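Local structure of probable TonB-dependent siderophore receptor PirA (Acinetobacter baumannii, 5FR8) at residues M292-Y297 and Q315-H320; R346-R351 and E376-D381; T372-D377 and E409-S414. The protein probably binds iron-chelating siderophores, possibly including ferric enterobactin, at the outer membrane in the initial step of iron uptake. All coordinates share one frame; numbering follows the deposited sequence.

Interaction 1: residues M292-Y297 and Q315-H320; sequences MYRDSY and QYDKTH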
loop_
_atom_site.group_PDB
_atom_site.type_symbol
_atom_site.label_atom_id
_atom_site.label_comp_id
_atom_site.label_asym_id
_atom_site.label_seq_id
_atom_site.Cartn_x
_atom_site.Cartn_y
_atom_site.Cartn_z
ATOM N N MET A 292 -7.099 14.056 5.204
ATOM C CA MET A 292 -5.872 13.792 4.496
ATOM C C MET A 292 -5.921 14.675 3.258
ATOM O O MET A 292 -6.866 14.567 2.480
ATOM C CB MET A 292 -5.835 12.288 4.110
ATOM C CG MET A 292 -4.465 11.595 4.184
ATOM S SD MET A 292 -3.656 11.630 5.820
ATOM C CE MET A 292 -5.130 11.265 6.743
ATOM N N TYR A 293 -4.950 15.575 3.088
ATOM C CA TYR A 293 -4.902 16.449 1.895
ATOM C C TYR A 293 -3.699 16.097 1.043
ATOM O O TYR A 293 -2.628 15.870 1.574
ATOM C CB TYR A 293 -4.746 17.902 2.271
ATOM C CG TYR A 293 -5.814 18.454 3.134
ATOM C CD1 TYR A 293 -5.836 18.187 4.492
ATOM C CD2 TYR A 293 -6.787 19.298 2.601
ATOM C CE1 TYR A 293 -6.832 18.722 5.314
ATOM C CE2 TYR A 293 -7.781 19.824 3.398
ATOM C CZ TYR A 293 -7.794 19.532 4.757
ATOM O OH TYR A 293 -8.771 20.061 5.553
ATOM N N ARG A 294 -3.866 16.066 -0.275
ATOM C CA ARG A 294 -2.750 15.794 -1.131
ATOM C C ARG A 294 -2.753 16.659 -2.378
ATOM O O ARG A 294 -3.697 16.639 -3.152
ATOM C CB ARG A 294 -2.802 14.357 -1.546
ATOM C CG ARG A 294 -1.533 13.861 -2.190
ATOM C CD ARG A 294 -1.706 12.467 -2.737
ATOM N NE ARG A 294 -1.007 12.351 -4.010
ATOM C CZ ARG A 294 0.307 12.239 -4.119
ATOM N NH1 ARG A 294 1.065 12.227 -3.017
ATOM N NH2 ARG A 294 0.849 12.150 -5.335
ATOM N N ASP A 295 -1.682 17.405 -2.580
ATOM C CA ASP A 295 -1.499 18.197 -3.800
ATOM C C ASP A 295 -0.242 17.731 -4.541
ATOM O O ASP A 295 0.750 17.393 -3.919
ATOM C CB ASP A 295 -1.364 19.677 -3.438
ATOM C CG ASP A 295 -2.684 20.295 -2.950
ATOM O OD1 ASP A 295 -3.677 19.573 -2.859
ATOM O OD2 ASP A 295 -2.743 21.490 -2.648
ATOM N N SER A 296 -0.282 17.712 -5.864
ATOM C CA SER A 296 0.793 17.115 -6.649
ATOM C C SER A 296 0.959 17.838 -7.961
ATOM O O SER A 296 -0.015 18.073 -8.673
ATOM C CB SER A 296 0.476 15.641 -6.938
ATOM O OG SER A 296 1.648 14.871 -7.212
ATOM N N TYR A 297 2.199 18.166 -8.296
ATOM C CA TYR A 297 2.515 18.794 -9.588
ATOM C C TYR A 297 3.647 18.018 -10.253
ATOM O O TYR A 297 4.652 17.733 -9.627
ATOM C CB TYR A 297 2.971 20.226 -9.412
ATOM C CG TYR A 297 2.087 21.042 -8.531
ATOM C CD1 TYR A 297 1.933 20.705 -7.191
ATOM C CD2 TYR A 297 1.435 22.175 -9.013
ATOM C CE1 TYR A 297 1.133 21.452 -6.365
ATOM C CE2 TYR A 297 0.621 22.925 -8.181
ATOM C CZ TYR A 297 0.477 22.554 -6.856
ATOM O OH TYR A 297 -0.326 23.239 -5.985
ATOM N N GLN A 315 8.784 16.468 -10.111
ATOM C CA GLN A 315 7.524 16.449 -9.364
ATOM C C GLN A 315 7.667 16.965 -7.921
ATOM O O GLN A 315 8.699 16.782 -7.269
ATOM C CB GLN A 315 6.851 15.072 -9.410
ATOM C CG GLN A 315 7.383 14.045 -8.436
ATOM C CD GLN A 315 6.458 12.837 -8.303
ATOM O OE1 GLN A 315 6.844 11.700 -8.619
ATOM N NE2 GLN A 315 5.250 13.065 -7.786
ATOM N N TYR A 316 6.603 17.614 -7.457
ATOM C CA TYR A 316 6.496 18.197 -6.112
ATOM C C TYR A 316 5.157 17.728 -5.515
ATOM O O TYR A 316 4.100 17.861 -6.137
ATOM C CB TYR A 316 6.580 19.737 -6.199
ATOM C CG TYR A 316 6.305 20.469 -4.908
ATOM C CD1 TYR A 316 7.172 20.367 -3.834
ATOM C CD2 TYR A 316 5.175 21.273 -4.771
ATOM C CE1 TYR A 316 6.912 21.020 -2.642
ATOM C CE2 TYR A 316 4.911 21.933 -3.591
ATOM C CZ TYR A 316 5.781 21.798 -2.530
ATOM O OH TYR A 316 5.517 22.445 -1.335
ATOM N N ASP A 317 5.219 17.133 -4.330
ATOM C CA ASP A 317 4.028 16.610 -3.641
ATOM C C ASP A 317 3.904 17.214 -2.262
ATOM O O ASP A 317 4.882 17.319 -1.526
ATOM C CB ASP A 317 4.097 15.093 -3.504
ATOM C CG ASP A 317 3.641 14.377 -4.759
ATOM O OD1 ASP A 317 3.844 14.925 -5.867
ATOM O OD2 ASP A 317 3.081 13.269 -4.641
ATOM N N LYS A 318 2.690 17.620 -1.917
ATOM C CA LYS A 318 2.411 18.249 -0.621
ATOM C C LYS A 318 1.248 17.523 0.089
ATOM O O LYS A 318 0.122 17.472 -0.407
ATOM C CB LYS A 318 2.074 19.730 -0.822
ATOM C CG LYS A 318 2.354 20.595 0.395
ATOM C CD LYS A 318 1.951 22.044 0.183
ATOM C CE LYS A 318 2.243 22.863 1.433
ATOM N NZ LYS A 318 1.906 24.301 1.250
ATOM N N THR A 319 1.528 16.970 1.255
ATOM C CA THR A 319 0.531 16.231 1.956
ATOM C C THR A 319 0.363 16.778 3.333
ATOM O O THR A 319 1.353 16.998 4.024
ATOM C CB THR A 319 0.940 14.781 2.089
ATOM O OG1 THR A 319 1.050 14.203 0.789
ATOM C CG2 THR A 319 -0.083 14.035 2.828
ATOM N N HIS A 320 -0.894 17.033 3.714
ATOM C CA HIS A 320 -1.247 17.399 5.089
ATOM C C HIS A 320 -2.059 16.297 5.721
ATOM O O HIS A 320 -2.915 15.698 5.067
ATOM C CB HIS A 320 -2.073 18.686 5.146
ATOM C CG HIS A 320 -1.299 19.909 4.805
ATOM N ND1 HIS A 320 -1.285 20.449 3.542
ATOM C CD2 HIS A 320 -0.496 20.694 5.559
ATOM C CE1 HIS A 320 -0.513 21.521 3.533
ATOM N NE2 HIS A 320 -0.025 21.692 4.746
#

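Interaction 2: residues R346-R351 and E376-D381; sequences RLETLR and EDRFKD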
loop_
_atom_site.group_PDB
_atom_site.type_symbol
_atom_site.label_atom_id
_atom_site.label_comp_id
_atom_site.label_asym_id
_atom_site.label_seq_id
_atom_site.Cartn_x
_atom_site.Cartn_y
_atom_site.Cartn_z
ATOM N N ARG A 346 2.780 17.994 8.073
ATOM C CA ARG A 346 3.007 18.506 6.731
ATOM C C ARG A 346 4.179 17.769 6.075
ATOM O O ARG A 346 5.278 17.799 6.599
ATOM C CB ARG A 346 3.236 20.034 6.787
ATOM C CG ARG A 346 3.233 20.697 5.411
ATOM C CD ARG A 346 3.630 22.177 5.363
ATOM N NE ARG A 346 4.724 22.531 6.269
ATOM C CZ ARG A 346 6.010 22.203 6.096
ATOM N NH1 ARG A 346 6.432 21.501 5.040
ATOM N NH2 ARG A 346 6.894 22.578 7.009
ATOM N N LEU A 347 3.940 17.109 4.941
ATOM C CA LEU A 347 5.000 16.375 4.237
ATOM C C LEU A 347 5.163 16.824 2.795
ATOM O O LEU A 347 4.261 16.683 1.963
ATOM C CB LEU A 347 4.707 14.895 4.211
ATOM C CG LEU A 347 5.729 13.989 3.492
ATOM C CD1 LEU A 347 7.130 14.134 4.062
ATOM C CD2 LEU A 347 5.266 12.558 3.596
ATOM N N GLU A 348 6.335 17.360 2.505
ATOM C CA GLU A 348 6.630 17.848 1.186
ATOM C C GLU A 348 7.685 16.951 0.598
ATOM O O GLU A 348 8.687 16.628 1.269
ATOM C CB GLU A 348 7.187 19.262 1.218
ATOM C CG GLU A 348 6.232 20.298 1.703
ATOM C CD GLU A 348 6.879 21.677 1.780
ATOM O OE1 GLU A 348 7.272 22.211 0.727
ATOM O OE2 GLU A 348 6.984 22.213 2.904
ATOM N N THR A 349 7.464 16.586 -0.661
ATOM C CA THR A 349 8.422 15.845 -1.414
ATOM C C THR A 349 8.733 16.563 -2.752
ATOM O O THR A 349 7.843 16.923 -3.536
ATOM C CB THR A 349 7.888 14.447 -1.690
ATOM O OG1 THR A 349 7.631 13.763 -0.442
ATOM C CG2 THR A 349 8.874 13.665 -2.537
ATOM N N LEU A 350 10.021 16.765 -2.995
ATOM C CA LEU A 350 10.474 17.228 -4.289
ATOM C C LEU A 350 11.259 16.085 -4.907
ATOM O O LEU A 350 12.070 15.454 -4.227
ATOM C CB LEU A 350 11.321 18.499 -4.136
ATOM C CG LEU A 350 11.914 19.101 -5.412
ATOM C CD1 LEU A 350 10.843 19.506 -6.424
ATOM C CD2 LEU A 350 12.793 20.288 -5.065
ATOM N N ARG A 351 10.998 15.781 -6.171
ATOM C CA ARG A 351 11.685 14.661 -6.800
ATOM C C ARG A 351 12.052 14.951 -8.246
ATOM O O ARG A 351 11.260 15.520 -9.004
ATOM C CB ARG A 351 10.825 13.406 -6.735
ATOM C CG ARG A 351 11.424 12.206 -7.469
ATOM C CD ARG A 351 10.421 11.075 -7.593
ATOM N NE ARG A 351 9.924 10.717 -6.263
ATOM C CZ ARG A 351 10.364 9.686 -5.545
ATOM N NH1 ARG A 351 11.307 8.879 -6.026
ATOM N NH2 ARG A 351 9.847 9.456 -4.347
ATOM N N GLU A 376 14.034 14.663 -2.296
ATOM C CA GLU A 376 14.135 15.217 -0.959
ATOM C C GLU A 376 12.760 15.274 -0.315
ATOM O O GLU A 376 11.780 15.689 -0.946
ATOM C CB GLU A 376 14.748 16.598 -1.007
ATOM C CG GLU A 376 14.915 17.288 0.342
ATOM C CD GLU A 376 15.630 18.636 0.212
ATOM O OE1 GLU A 376 16.515 18.740 -0.670
ATOM O OE2 GLU A 376 15.316 19.594 0.975
ATOM N N ASP A 377 12.707 14.866 0.950
ATOM C CA ASP A 377 11.494 14.967 1.761
ATOM C C ASP A 377 11.673 15.950 2.933
ATOM O O ASP A 377 12.692 15.879 3.640
ATOM C CB ASP A 377 11.134 13.602 2.348
ATOM C CG ASP A 377 10.622 12.629 1.311
ATOM O OD1 ASP A 377 9.953 13.056 0.362
ATOM O OD2 ASP A 377 10.874 11.425 1.456
ATOM N N ARG A 378 10.697 16.857 3.135
ATOM C CA ARG A 378 10.630 17.649 4.389
ATOM C C ARG A 378 9.342 17.382 5.152
ATOM O O ARG A 378 8.255 17.360 4.585
ATOM C CB ARG A 378 10.772 19.137 4.126
ATOM C CG ARG A 378 12.019 19.483 3.345
ATOM C CD ARG A 378 12.762 20.619 4.013
ATOM N NE ARG A 378 13.360 21.491 3.020
ATOM C CZ ARG A 378 12.662 22.343 2.279
ATOM N NH1 ARG A 378 11.340 22.425 2.412
ATOM N NH2 ARG A 378 13.286 23.111 1.398
ATOM N N PHE A 379 9.470 17.172 6.452
ATOM C CA PHE A 379 8.338 16.763 7.267
ATOM C C PHE A 379 8.281 17.599 8.534
ATOM O O PHE A 379 9.263 17.723 9.235
ATOM C CB PHE A 379 8.517 15.291 7.622
ATOM C CG PHE A 379 7.312 14.648 8.263
ATOM C CD1 PHE A 379 6.054 14.764 7.688
ATOM C CD2 PHE A 379 7.456 13.869 9.405
ATOM C CE1 PHE A 379 4.956 14.141 8.255
ATOM C CE2 PHE A 379 6.354 13.263 9.987
ATOM C CZ PHE A 379 5.099 13.403 9.414
ATOM N N LYS A 380 7.134 18.199 8.799
ATOM C CA LYS A 380 6.848 18.839 10.098
ATOM C C LYS A 380 5.830 17.950 10.837
ATOM O O LYS A 380 4.770 17.599 10.264
ATOM C CB LYS A 380 6.330 20.287 9.898
ATOM C CG LYS A 380 6.454 21.219 11.112
ATOM C CD LYS A 380 5.672 22.548 11.020
ATOM C CE LYS A 380 6.274 23.702 11.866
ATOM N NZ LYS A 380 6.032 25.087 11.307
ATOM N N ASP A 381 6.184 17.545 12.069
ATOM C CA ASP A 381 5.264 16.838 12.995
ATOM C C ASP A 381 5.572 17.239 14.441
ATOM O O ASP A 381 6.585 16.829 15.010
ATOM C CB ASP A 381 5.370 15.322 12.842
ATOM C CG ASP A 381 4.382 14.542 13.744
ATOM O OD1 ASP A 381 3.952 15.083 14.798
ATOM O OD2 ASP A 381 4.057 13.368 13.396
#

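Interaction 3: residues T372-D377 and E409-S414; sequences TEWVED and ESRIAS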
loop_
_atom_site.group_PDB
_atom_site.type_symbol
_atom_site.label_atom_id
_atom_site.label_comp_id
_atom_site.label_asym_id
_atom_site.label_seq_id
_atom_site.Cartn_x
_atom_site.Cartn_y
_atom_site.Cartn_z
ATOM N N THR A 372 19.155 8.867 -13.640
ATOM C CA THR A 372 19.428 9.544 -12.377
ATOM C C THR A 372 18.138 9.855 -11.683
ATOM O O THR A 372 17.129 10.134 -12.336
ATOM C CB THR A 372 20.120 10.898 -12.585
ATOM O OG1 THR A 372 21.396 10.692 -13.181
ATOM C CG2 THR A 372 20.314 11.617 -11.249
ATOM N N GLU A 373 18.181 9.838 -10.355
ATOM C CA GLU A 373 17.026 10.172 -9.535
ATOM C C GLU A 373 17.475 10.961 -8.299
ATOM O O GLU A 373 18.493 10.635 -7.685
ATOM C CB GLU A 373 16.292 8.894 -9.114
ATOM C CG GLU A 373 14.928 9.133 -8.485
ATOM C CD GLU A 373 14.167 7.830 -8.221
ATOM O OE1 GLU A 373 14.246 6.865 -9.047
ATOM O OE2 GLU A 373 13.483 7.782 -7.177
ATOM N N TRP A 374 16.726 12.012 -7.968
ATOM C CA TRP A 374 16.956 12.792 -6.758
ATOM C C TRP A 374 15.630 12.997 -6.085
ATOM O O TRP A 374 14.665 13.431 -6.737
ATOM C CB TRP A 374 17.533 14.180 -7.064
ATOM C CG TRP A 374 17.431 15.135 -5.897
ATOM C CD1 TRP A 374 16.387 15.975 -5.597
ATOM C CD2 TRP A 374 18.407 15.334 -4.869
ATOM N NE1 TRP A 374 16.660 16.685 -4.442
ATOM C CE2 TRP A 374 17.891 16.307 -3.977
ATOM C CE3 TRP A 374 19.675 14.785 -4.614
ATOM C CZ2 TRP A 374 18.593 16.732 -2.855
ATOM C CZ3 TRP A 374 20.383 15.219 -3.500
ATOM C CH2 TRP A 374 19.843 16.175 -2.636
ATOM N N VAL A 375 15.585 12.703 -4.790
ATOM C CA VAL A 375 14.380 12.967 -4.013
ATOM C C VAL A 375 14.705 13.564 -2.641
ATOM O O VAL A 375 15.549 13.037 -1.914
ATOM C CB VAL A 375 13.507 11.697 -3.860
ATOM C CG1 VAL A 375 14.231 10.611 -3.089
ATOM C CG2 VAL A 375 12.219 12.043 -3.139
ATOM N N GLU A 376 14.034 14.663 -2.296
ATOM C CA GLU A 376 14.135 15.217 -0.959
ATOM C C GLU A 376 12.760 15.274 -0.315
ATOM O O GLU A 376 11.780 15.689 -0.946
ATOM C CB GLU A 376 14.748 16.598 -1.007
ATOM C CG GLU A 376 14.915 17.288 0.342
ATOM C CD GLU A 376 15.630 18.636 0.212
ATOM O OE1 GLU A 376 16.515 18.740 -0.670
ATOM O OE2 GLU A 376 15.316 19.594 0.975
ATOM N N ASP A 377 12.707 14.866 0.950
ATOM C CA ASP A 377 11.494 14.967 1.761
ATOM C C ASP A 377 11.673 15.950 2.933
ATOM O O ASP A 377 12.692 15.879 3.640
ATOM C CB ASP A 377 11.134 13.602 2.348
ATOM C CG ASP A 377 10.622 12.629 1.311
ATOM O OD1 ASP A 377 9.953 13.056 0.362
ATOM O OD2 ASP A 377 10.874 11.425 1.456
ATOM N N GLU A 409 14.324 15.747 7.776
ATOM C CA GLU A 409 14.789 15.797 6.369
ATOM C C GLU A 409 15.186 14.415 5.901
ATOM O O GLU A 409 15.739 13.643 6.683
ATOM C CB GLU A 409 16.051 16.693 6.190
ATOM C CG GLU A 409 15.788 18.186 6.195
ATOM C CD GLU A 409 16.587 18.951 5.141
ATOM O OE1 GLU A 409 16.840 18.393 4.052
ATOM O OE2 GLU A 409 16.949 20.130 5.381
ATOM N N SER A 410 14.981 14.141 4.611
ATOM C CA SER A 410 15.484 12.910 3.963
ATOM C C SER A 410 15.896 13.199 2.529
ATOM O O SER A 410 15.200 13.911 1.804
ATOM C CB SER A 410 14.401 11.849 3.963
ATOM O OG SER A 410 14.936 10.610 3.661
ATOM N N ARG A 411 17.042 12.669 2.117
ATOM C CA ARG A 411 17.502 12.856 0.751
ATOM C C ARG A 411 18.060 11.541 0.216
ATOM O O ARG A 411 18.839 10.849 0.889
ATOM C CB ARG A 411 18.549 13.959 0.672
ATOM C CG ARG A 411 17.994 15.358 0.902
ATOM C CD ARG A 411 19.050 16.475 0.915
ATOM N NE ARG A 411 20.160 16.246 1.843
ATOM C CZ ARG A 411 20.070 16.232 3.176
ATOM N NH1 ARG A 411 18.897 16.412 3.808
ATOM N NH2 ARG A 411 21.174 16.015 3.890
ATOM N N ILE A 412 17.631 11.191 -0.993
ATOM C CA ILE A 412 18.137 10.024 -1.687
ATOM C C ILE A 412 18.602 10.455 -3.044
ATOM O O ILE A 412 17.832 11.046 -3.796
ATOM C CB ILE A 412 17.068 8.941 -1.913
ATOM C CG1 ILE A 412 16.518 8.428 -0.574
ATOM C CG2 ILE A 412 17.681 7.782 -2.693
ATOM C CD1 ILE A 412 15.491 7.328 -0.698
ATOM N N ALA A 413 19.863 10.169 -3.341
ATOM C CA ALA A 413 20.389 10.376 -4.658
ATOM C C ALA A 413 20.724 9.019 -5.256
ATOM O O ALA A 413 21.341 8.176 -4.593
ATOM C CB ALA A 413 21.619 11.240 -4.591
ATOM N N SER A 414 20.302 8.807 -6.505
ATOM C CA SER A 414 20.363 7.488 -7.127
ATOM C C SER A 414 20.806 7.580 -8.569
ATOM O O SER A 414 20.510 8.540 -9.254
ATOM C CB SER A 414 18.978 6.828 -7.090
ATOM O OG SER A 414 18.353 7.002 -5.825
#

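Interaction 1: residues M292-Y297 and Q315-H320
Asp317 divides its two carboxylate oxygens between separate groups of partners. Asp317 OD2 pairs with Arg294, 2.6 Å from NH2 and 2.8 Å from NH1. Both are salt-bridge contacts, but as hydrogen bonds they are weak, since the N-H from NH2 meets OD2 at only 123°. A single oxygen sits at the guanidinium edge rather than a carboxylate matched to it in parallel, and the two planes stand 68° apart. OD1 accepts from Ser296 OG, 2.6 Å away, and from Gln315 NE2 at 3.0 Å, these donors reaching it from opposite faces of the carboxylate and so limiting its rotation. The first torsion of Asp317 (chi1 -82°) sets CG beside the backbone N, opposite the carbonyl carbon, which brings the carboxylate close to Arg294 and Ser296 on strand 290-305.

These side chains are mounted on an antiparallel beta hairpin of the TonB-dependent receptor barrel. Arg294-Thr319 and Ser296-Asp317 are non-hydrogen-bonded pairs. The alternating hydrogen-bonded pairs are Tyr293-His320, Asp295-Lys318 and Tyr297-Tyr316, each closed by two backbone bonds; Asp295 N to Lys318 O, for instance, measures 2.8 Å.

On the face carrying the hydrogen-bonded pairs, the aromatic side chains of Tyr297 and Tyr316 run side by side in the same direction, CD1 to CD2 at 4.1 Å. Farther along, Tyr293 CD1 lies 3.9 Å from CB of His320, the two side chains crossing at a slant. On the opposite face, the methyl CG2 of Thr319 rests 3.4 Å from Tyr293 O.

That second face looks onto the plug. Thr319 OG1 bonds to Ser106 OG, and Arg294 adds a cation-pi contact with Trp126 and a weak bond to Ser106, so the arginine paired with Asp317 is also held from the plug side.

Interaction 2: residues R346-R351 and E376-D381
Thr349 and Asp377 lie side by side, and Thr349 OG1 donates to Asp377 OD1 at 2.6 Å, meeting it on the anti side and 34° out of the carboxylate plane. The first torsions of the two agree: the threonine hydroxyl and the aspartate CG each stand beside their own backbone N, which brings the two polar ends together.

Next along the same face, Leu347 slants across Phe379. Its CB is 3.7 Å from Phe379 CD1, while the methyl CD1 of Leu347 reaches 3.5 Å from Arg378 O. With CG of Phe379 opposite its backbone N (chi1 -170°), the ring also approaches the main chain, CD1 lying 3.3 Å from Arg346 O.

The other face is mostly charged. Arg346 bends at chi3 and, as modelled, crosses Lys380, though the placement of its guanidinium is less sure. Within its own strand, Arg378 NE makes a long, weak ion pair with Glu376 OE2 (3.4 Å).

Thr349 also bonds to Asn105 of the plug, and Asp377 and Phe379 touch Met474 of helix 474-477. Strands 308-323 and 407-422 flank this antiparallel hairpin in the barrel wall.

Interaction 3: residues T372-D377 and E409-S414
Arg411 runs alongside Trp374 and Glu376 of the adjacent strand, and its side chain can be followed atom by atom. Arg411 CB has Val375 O as its nearest neighbour across the contact, at 4.1 Å. With chi1 at -70°, CG is placed beside the backbone N, where it lies 3.7 Å from CG of Glu376. CD comes next and touches both neighbours: it is 3.7 Å from CH2 of Trp374, at the far end of the indole, and 3.8 Å from OE1 of Glu376. The chain then bends at chi3. Beyond it, the guanidinium has the indole CH2 near its plane, at its edge, the two flat groups being inclined by 39°, so this is no stack. At the tip, NH1 forms a salt bridge with OE1 of Glu409 on its own strand, at 2.9 Å.

Farther round the same six-membered ring, Trp374 CE3 lies 4.0 Å from Ala413 CB. On the opposite face of the sheet Val375 and Ile412 point the same way, with Val375 CG1 at 3.5 Å from Ile412 CB. Backbone hydrogen bonds close the antiparallel pairs Glu373-Ser414, Val375-Ile412 and Asp377-Ser410, as expected for adjoining strands of the barrel. On that same face Glu373 forms salt bridges with Arg351 and Arg434, and Ser414 OG bonds to Asp436.

Glu376 and Glu409 bring their acids close, OE2 of the former 3.6 Å from OE1 of the latter. Such proximity would cost energy if both were ionised; Arg411, through its bridge to Glu409, and Arg378, through its weak pair with Glu376, probably offset part of it. Arg411 thus does double work: its methylenes supply apolar contact for the indole, while its charge probably eases the crowding of acids at Glu409.

In the fold
The three contacts step across the barrel wall through five consecutive strands: 290-305, 308-323, 343-361, 365-380 and 407-422. Centres of interactions 1 and 2 are 9 Å apart, those of 2 and 3 11 Å, and those of 1 and 3 17 Å; interactions 1 and 3 do not touch, their nearest atoms being about 7 Å apart. Interaction 1 closes in the chain before interaction 2 opens; strands 308-323 and 343-361 are neighbours and join them. Interactions 2 and 3 share strand 365-380, including Glu376 and Asp377. Interactions 1 and 2 each belong to a tightly turned hairpin, whereas a long connection holding helix 396-400 precedes the last strand. Together they form a continuous patch of wall, its inner face toward the plug.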